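Local coordinates for adenylate cyclase-like protein (Chlamydia trachomatis, PDB 4QO6) that forms part of the inner membrane ring of the type III secretion system, the portion modelled here being its periplasmic region of BON-related domains, at residues 28-31 / 32-35; 73-76 / 77-81; 117-120 / 121-125. One frame throughout, in Å; residues are numbered along the deposited sequence.

Interaction 1: residues 28-31 / 32-35; sequences TFNK and NNGQ
Phe-29 turns the edge of its ring to the backbone of Gly-34, whose carbonyl oxygen O lies near the ring plane, 3.4 Å from Phe-29 CE1. Over one face of the same ring, displaced toward its rim, sits the N of Lys-31; Leu-11 and Ile-15 of helix 10-19 also touch this side chain. The second flat group, the Asn-30 amide, stands nearly perpendicular to that of Asn-32, the planes 85° apart. Asn-30 OD1 accepts the backbone N of Asn-32 at 3.1 Å, with the donor well above the carbonyl plane. The trans placement of CG relative to N in Asn-30 (chi1 177°) sends the amide over the start of the turn to take that bond.

Residues 31-34 make the loop of a beta hairpin that ends in a G1 bulge: Gly-34 and Gln-35 both face Asn-30, and Gly-34 has a positive phi of 68°. The pair is closed by Asn-30 N to Gln-35 O at 2.9 Å, a nearly straight bond. In return, Asn-30 O draws in three amides, that of Asn-33 at 3.2 Å from its N, and weakly those of Gly-34 and Gln-35. On the Asn-30 and Gln-35 face, a water donates to Gln-35 OE1 at 2.7 Å and weakly accepts from Asn-30 ND2, while Gln-35 NE2 bonds to Ser-63 OG beyond the hairpin.

Interaction 2: residues 73-76 / 77-81; sequences AVWQ and EMNIL
Trp-75 and Asn-79 are the side chains that meet on this stretch of helix 71-83, one turn apart. The amide of Asn-79 comes up to the edge of the indole, with ND2 near the ring plane and 3.4 Å from Trp-75 CE3; the two planes are inclined at 53°. A chi1 of 58° sets the indole between its own N and carbonyl carbon, and chi2 of -100° turns the six-membered ring toward Asn-79. Asn-79 CG also rests 3.2 Å from Trp-75 O, but ND2 has a poor angle to that oxygen, which is used instead by the backbone N of Asn-79 at 3.0 Å.

This flank is closely fitted: Trp-75 lies along strand 92-95, touching Met-93, Gln-94 and Ser-95. On the neighbouring inward side, Val-74 reaches Phe-101, and the buried Met-78 packs on Leu-120 of helix 110-123. Gln-76, Glu-77 and Ile-80 are exposed, and what joins them to the other half is mainly backbone: Glu-77 N to Ala-73 O at 3.0 Å and Ile-80 N to Gln-76 O at 3.0 Å. With OD1 bonded to Met-93 N and ND2 also hydrogen-bonded outside the two segments, the Asn-79 amide probably has its rotation fixed; ND2 meets CE3 in a plain edge contact, and it is the Met-93 bond that links the helix to strand 92-95.

Interaction 3: residues 117-120 / 121-125; sequences ADYL and NLHFN
Tyr-119 lays one face of its phenol ring over the imidazole of His-123, four residues on, near the C-terminal end of helix 110-123. His-123 CD2 stands over the centre of the phenol ring, and its shortest approach to the ring is 3.4 Å, to Tyr-119 CE1. It is an offset stack with centroids 4.2 Å apart and planes inclined at 29°. Both first torsions serve it: CG of Tyr-119 is trans to N (chi1 -173°), leaning forward along the helix, while CG of His-123 lies on the N side (chi1 -63°), leaning back. The same CD2 of His-123 comes within 3.0 Å of Tyr-119 O, so that the imidazole has its face to the phenol and its CD2 edge to the Tyr-119 carbonyl.

Here the helix comes to its end. Tyr-119 O receives only weak bonds, from the backbone amides of Leu-122 and His-123, whereas Leu-120 O takes a shorter bond from Phe-124 N at 2.8 Å. Phe-124 is the first residue to leave helical geometry; its CB packs 4.4 Å from Leu-120 CD2, and its ring meets Phe-101 edge-to-face. On the exposed side, Asn-121 doubles its helical bond to Ala-117 O (2.8 Å from N) with a weak one from ND2.

Tyr-119 also touches Phe-88 and Leu-82, while Leu-120 and Asn-121 touch Leu-127 in the loop that follows. This is the last turn of helix 110-123, the helix of a beta-alpha-beta unit between the parallel strands 100-107 and 130-136, as expected of a BON-related domain.

Overall arrangement
The three contacts follow one another along the chain. Interaction 1 is a hairpin in the PD1 domain, far from the rest: its centre is about 34 Å from that of interaction 2 and 37 Å from that of interaction 3, and the nearest atoms remain at least about 20 Å apart. Interactions 2 and 3 share the PD2 domain, with centres about 12 Å apart, where helix 71-83 packs on helix 110-123 and on Phe-124 just beyond its end: Leu-81 CB lies 3.5 Å from Tyr-119 OH, and Val-74 CG1 3.7 Å from Phe-124 CE1. Successive small domains, each with its own sheet, thus give this periplasmic region its extended shape.

Interaction 1: residues 28-31 / 32-35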
# COMPACT_ATOMS: atom_id res chain seq x y z
N THR A 28 -2.50 32.99 9.16
CA THR A 28 -2.01 34.34 9.42
C THR A 28 -3.27 35.12 9.68
O THR A 28 -4.30 34.82 9.10
CB THR A 28 -1.21 34.98 8.22
OG1 THR A 28 -2.05 35.10 7.06
CG2 THR A 28 -0.00 34.10 7.85
N PHE A 29 -3.20 36.05 10.63
CA PHE A 29 -4.37 36.82 11.06
C PHE A 29 -3.98 38.27 10.93
O PHE A 29 -3.00 38.71 11.54
CB PHE A 29 -4.80 36.52 12.52
CG PHE A 29 -5.91 37.43 13.02
CD1 PHE A 29 -7.19 37.35 12.47
CD2 PHE A 29 -5.66 38.40 13.99
CE1 PHE A 29 -8.20 38.22 12.88
CE2 PHE A 29 -6.68 39.27 14.41
CZ PHE A 29 -7.94 39.17 13.86
N ASN A 30 -4.72 38.98 10.11
CA ASN A 30 -4.48 40.39 9.84
C ASN A 30 -5.40 41.25 10.69
O ASN A 30 -6.51 41.54 10.29
CB ASN A 30 -4.71 40.68 8.36
CG ASN A 30 -4.54 42.15 8.01
OD1 ASN A 30 -4.25 42.99 8.87
ND2 ASN A 30 -4.75 42.46 6.75
N LYS A 31 -4.90 41.64 11.85
CA LYS A 31 -5.58 42.54 12.81
C LYS A 31 -6.17 43.88 12.31
O LYS A 31 -7.05 44.42 12.96
CB LYS A 31 -4.60 42.86 13.92
CG LYS A 31 -5.22 43.47 15.14
CD LYS A 31 -4.33 43.26 16.36
CE LYS A 31 -2.86 43.56 16.08
NZ LYS A 31 -2.60 44.84 15.34
N ASN A 32 -5.67 44.40 11.18
CA ASN A 32 -6.25 45.59 10.53
C ASN A 32 -7.65 45.38 9.95
O ASN A 32 -8.48 46.29 9.99
CB ASN A 32 -5.35 46.09 9.38
CG ASN A 32 -3.92 46.39 9.82
OD1 ASN A 32 -2.96 46.06 9.12
ND2 ASN A 32 -3.77 47.02 10.99
N ASN A 33 -7.91 44.22 9.38
CA ASN A 33 -9.23 43.93 8.81
C ASN A 33 -9.95 42.72 9.45
O ASN A 33 -11.02 42.33 9.01
CB ASN A 33 -9.12 43.80 7.27
CG ASN A 33 -8.34 42.55 6.83
OD1 ASN A 33 -7.41 42.12 7.50
ND2 ASN A 33 -8.70 41.99 5.68
N GLY A 34 -9.37 42.12 10.48
CA GLY A 34 -9.97 40.94 11.12
C GLY A 34 -10.01 39.65 10.29
O GLY A 34 -10.75 38.73 10.62
N GLN A 35 -9.19 39.60 9.25
CA GLN A 35 -9.19 38.49 8.31
C GLN A 35 -8.27 37.36 8.74
O GLN A 35 -7.08 37.59 9.04
CB GLN A 35 -8.77 38.96 6.92
CG GLN A 35 -8.59 37.78 5.97
CD GLN A 35 -8.92 38.14 4.54
OE1 GLN A 35 -8.04 38.51 3.76
NE2 GLN A 35 -10.19 38.05 4.19
O HOH W 1 -5.98 39.97 4.67

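Interaction 2: residues 73-76 / 77-81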
# COMPACT_ATOMS: atom_id res chain seq x y z
N ALA A 73 -11.12 14.30 -1.23
CA ALA A 73 -11.40 14.70 -2.61
C ALA A 73 -10.16 14.42 -3.42
O ALA A 73 -10.26 13.93 -4.50
CB ALA A 73 -11.76 16.20 -2.71
N VAL A 74 -8.99 14.72 -2.86
CA VAL A 74 -7.70 14.45 -3.52
C VAL A 74 -7.42 13.01 -3.86
O VAL A 74 -7.23 12.70 -5.06
CB VAL A 74 -6.51 15.04 -2.78
CG1 VAL A 74 -5.23 14.71 -3.52
CG2 VAL A 74 -6.64 16.58 -2.63
N TRP A 75 -7.46 12.10 -2.90
CA TRP A 75 -7.21 10.70 -3.27
C TRP A 75 -8.34 10.04 -4.00
O TRP A 75 -8.09 9.11 -4.77
CB TRP A 75 -6.66 9.82 -2.12
CG TRP A 75 -7.47 9.72 -0.89
CD1 TRP A 75 -7.28 10.40 0.26
CD2 TRP A 75 -8.60 8.85 -0.67
NE1 TRP A 75 -8.25 10.05 1.20
CE2 TRP A 75 -9.07 9.09 0.65
CE3 TRP A 75 -9.28 7.94 -1.47
CZ2 TRP A 75 -10.20 8.41 1.20
CZ3 TRP A 75 -10.43 7.25 -0.92
CH2 TRP A 75 -10.85 7.49 0.42
N GLN A 76 -9.61 10.45 -3.75
CA GLN A 76 -10.71 9.88 -4.53
C GLN A 76 -10.58 10.26 -6.05
O GLN A 76 -10.85 9.44 -6.92
CB GLN A 76 -12.06 10.36 -4.00
CG GLN A 76 -12.50 9.61 -2.75
CD GLN A 76 -13.80 10.16 -2.19
OE1 GLN A 76 -14.17 11.32 -2.47
NE2 GLN A 76 -14.48 9.36 -1.33
N GLU A 77 -10.27 11.52 -6.31
CA GLU A 77 -10.02 12.03 -7.64
C GLU A 77 -8.92 11.18 -8.29
O GLU A 77 -9.11 10.67 -9.34
CB GLU A 77 -9.64 13.51 -7.58
CG GLU A 77 -9.19 14.12 -8.91
CD GLU A 77 -7.90 14.98 -8.84
OE1 GLU A 77 -7.79 15.87 -7.93
OE2 GLU A 77 -7.00 14.77 -9.70
N MET A 78 -7.80 10.98 -7.63
CA MET A 78 -6.70 10.21 -8.19
C MET A 78 -7.10 8.76 -8.50
O MET A 78 -6.70 8.21 -9.52
CB MET A 78 -5.46 10.30 -7.24
CG MET A 78 -4.10 9.77 -7.78
SD MET A 78 -3.32 10.46 -9.34
CE MET A 78 -3.96 12.12 -9.35
N ASN A 79 -7.91 8.15 -7.63
CA ASN A 79 -8.38 6.78 -7.81
C ASN A 79 -9.26 6.69 -8.99
O ASN A 79 -9.27 5.66 -9.65
CB ASN A 79 -9.17 6.26 -6.58
CG ASN A 79 -8.25 5.97 -5.42
OD1 ASN A 79 -7.04 5.88 -5.63
ND2 ASN A 79 -8.82 5.87 -4.16
N ILE A 80 -10.05 7.75 -9.25
CA ILE A 80 -10.87 7.78 -10.47
C ILE A 80 -9.91 7.75 -11.70
O ILE A 80 -10.15 7.00 -12.64
CB ILE A 80 -11.85 8.97 -10.50
CG1 ILE A 80 -12.98 8.78 -9.50
CG2 ILE A 80 -12.43 9.16 -11.89
CD1 ILE A 80 -13.85 10.03 -9.31
N LEU A 81 -8.80 8.51 -11.68
CA LEU A 81 -7.90 8.53 -12.86
C LEU A 81 -7.23 7.20 -13.06
O LEU A 81 -7.04 6.76 -14.18
CB LEU A 81 -6.81 9.57 -12.76
CG LEU A 81 -7.28 11.01 -12.70
CD1 LEU A 81 -6.10 11.97 -12.50
CD2 LEU A 81 -8.09 11.32 -13.96

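Interaction 3: residues 117-120 / 121-125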
# COMPACT_ATOMS: atom_id res chain seq x y z
N ALA A 117 5.33 6.22 -11.91
CA ALA A 117 6.00 7.40 -11.35
C ALA A 117 5.88 8.59 -12.30
O ALA A 117 5.52 9.71 -11.86
CB ALA A 117 7.46 7.09 -11.07
N ASP A 118 6.14 8.34 -13.61
CA ASP A 118 5.89 9.33 -14.67
C ASP A 118 4.45 9.82 -14.63
O ASP A 118 4.19 11.01 -14.72
CB ASP A 118 6.06 8.75 -16.08
CG ASP A 118 7.45 8.25 -16.37
OD1 ASP A 118 8.41 8.68 -15.67
OD2 ASP A 118 7.57 7.41 -17.33
N TYR A 119 3.52 8.87 -14.60
CA TYR A 119 2.11 9.21 -14.58
C TYR A 119 1.79 10.17 -13.39
O TYR A 119 1.15 11.22 -13.56
CB TYR A 119 1.30 7.93 -14.52
CG TYR A 119 -0.15 8.17 -14.67
CD1 TYR A 119 -0.71 8.38 -15.92
CD2 TYR A 119 -0.98 8.21 -13.55
CE1 TYR A 119 -2.07 8.64 -16.06
CE2 TYR A 119 -2.33 8.48 -13.69
CZ TYR A 119 -2.87 8.69 -14.93
OH TYR A 119 -4.21 8.97 -15.03
N LEU A 120 2.24 9.80 -12.19
CA LEU A 120 1.94 10.56 -10.96
C LEU A 120 2.61 11.92 -11.03
O LEU A 120 2.09 12.93 -10.51
CB LEU A 120 2.46 9.81 -9.74
CG LEU A 120 1.73 8.52 -9.37
CD1 LEU A 120 2.52 7.71 -8.38
CD2 LEU A 120 0.35 8.82 -8.79
N ASN A 121 3.77 11.95 -11.73
CA ASN A 121 4.45 13.22 -12.03
C ASN A 121 3.63 14.21 -12.78
O ASN A 121 3.70 15.38 -12.48
CB ASN A 121 5.72 13.02 -12.82
CG ASN A 121 6.93 13.32 -12.00
OD1 ASN A 121 7.21 14.49 -11.64
ND2 ASN A 121 7.66 12.27 -11.68
N LEU A 122 2.87 13.71 -13.75
CA LEU A 122 2.04 14.54 -14.60
C LEU A 122 0.66 14.88 -13.99
O LEU A 122 0.09 15.87 -14.36
CB LEU A 122 1.87 13.82 -15.94
CG LEU A 122 3.12 13.84 -16.84
CD1 LEU A 122 2.89 12.95 -18.04
CD2 LEU A 122 3.45 15.26 -17.29
N HIS A 123 0.18 14.08 -13.03
CA HIS A 123 -1.21 14.16 -12.54
C HIS A 123 -1.39 14.48 -11.06
O HIS A 123 -2.43 14.97 -10.71
CB HIS A 123 -1.96 12.85 -12.87
CG HIS A 123 -2.09 12.60 -14.34
ND1 HIS A 123 -3.05 13.22 -15.11
CD2 HIS A 123 -1.32 11.89 -15.20
CE1 HIS A 123 -2.89 12.86 -16.37
NE2 HIS A 123 -1.84 12.07 -16.46
N PHE A 124 -0.41 14.22 -10.21
CA PHE A 124 -0.60 14.34 -8.77
C PHE A 124 0.07 15.62 -8.23
O PHE A 124 1.24 15.81 -8.45
CB PHE A 124 -0.03 13.12 -8.05
CG PHE A 124 -0.48 13.01 -6.61
CD1 PHE A 124 -1.79 13.11 -6.28
CD2 PHE A 124 0.43 12.86 -5.60
CE1 PHE A 124 -2.23 13.02 -4.95
CE2 PHE A 124 0.01 12.77 -4.28
CZ PHE A 124 -1.33 12.83 -3.96
N ASN A 125 -0.67 16.42 -7.46
CA ASN A 125 -0.17 17.68 -6.89
C ASN A 125 0.55 17.60 -5.56
O ASN A 125 0.97 18.62 -5.05
CB ASN A 125 -1.30 18.69 -6.70
CG ASN A 125 -1.77 19.30 -8.00
OD1 ASN A 125 -0.96 19.64 -8.87
ND2 ASN A 125 -3.09 19.44 -8.14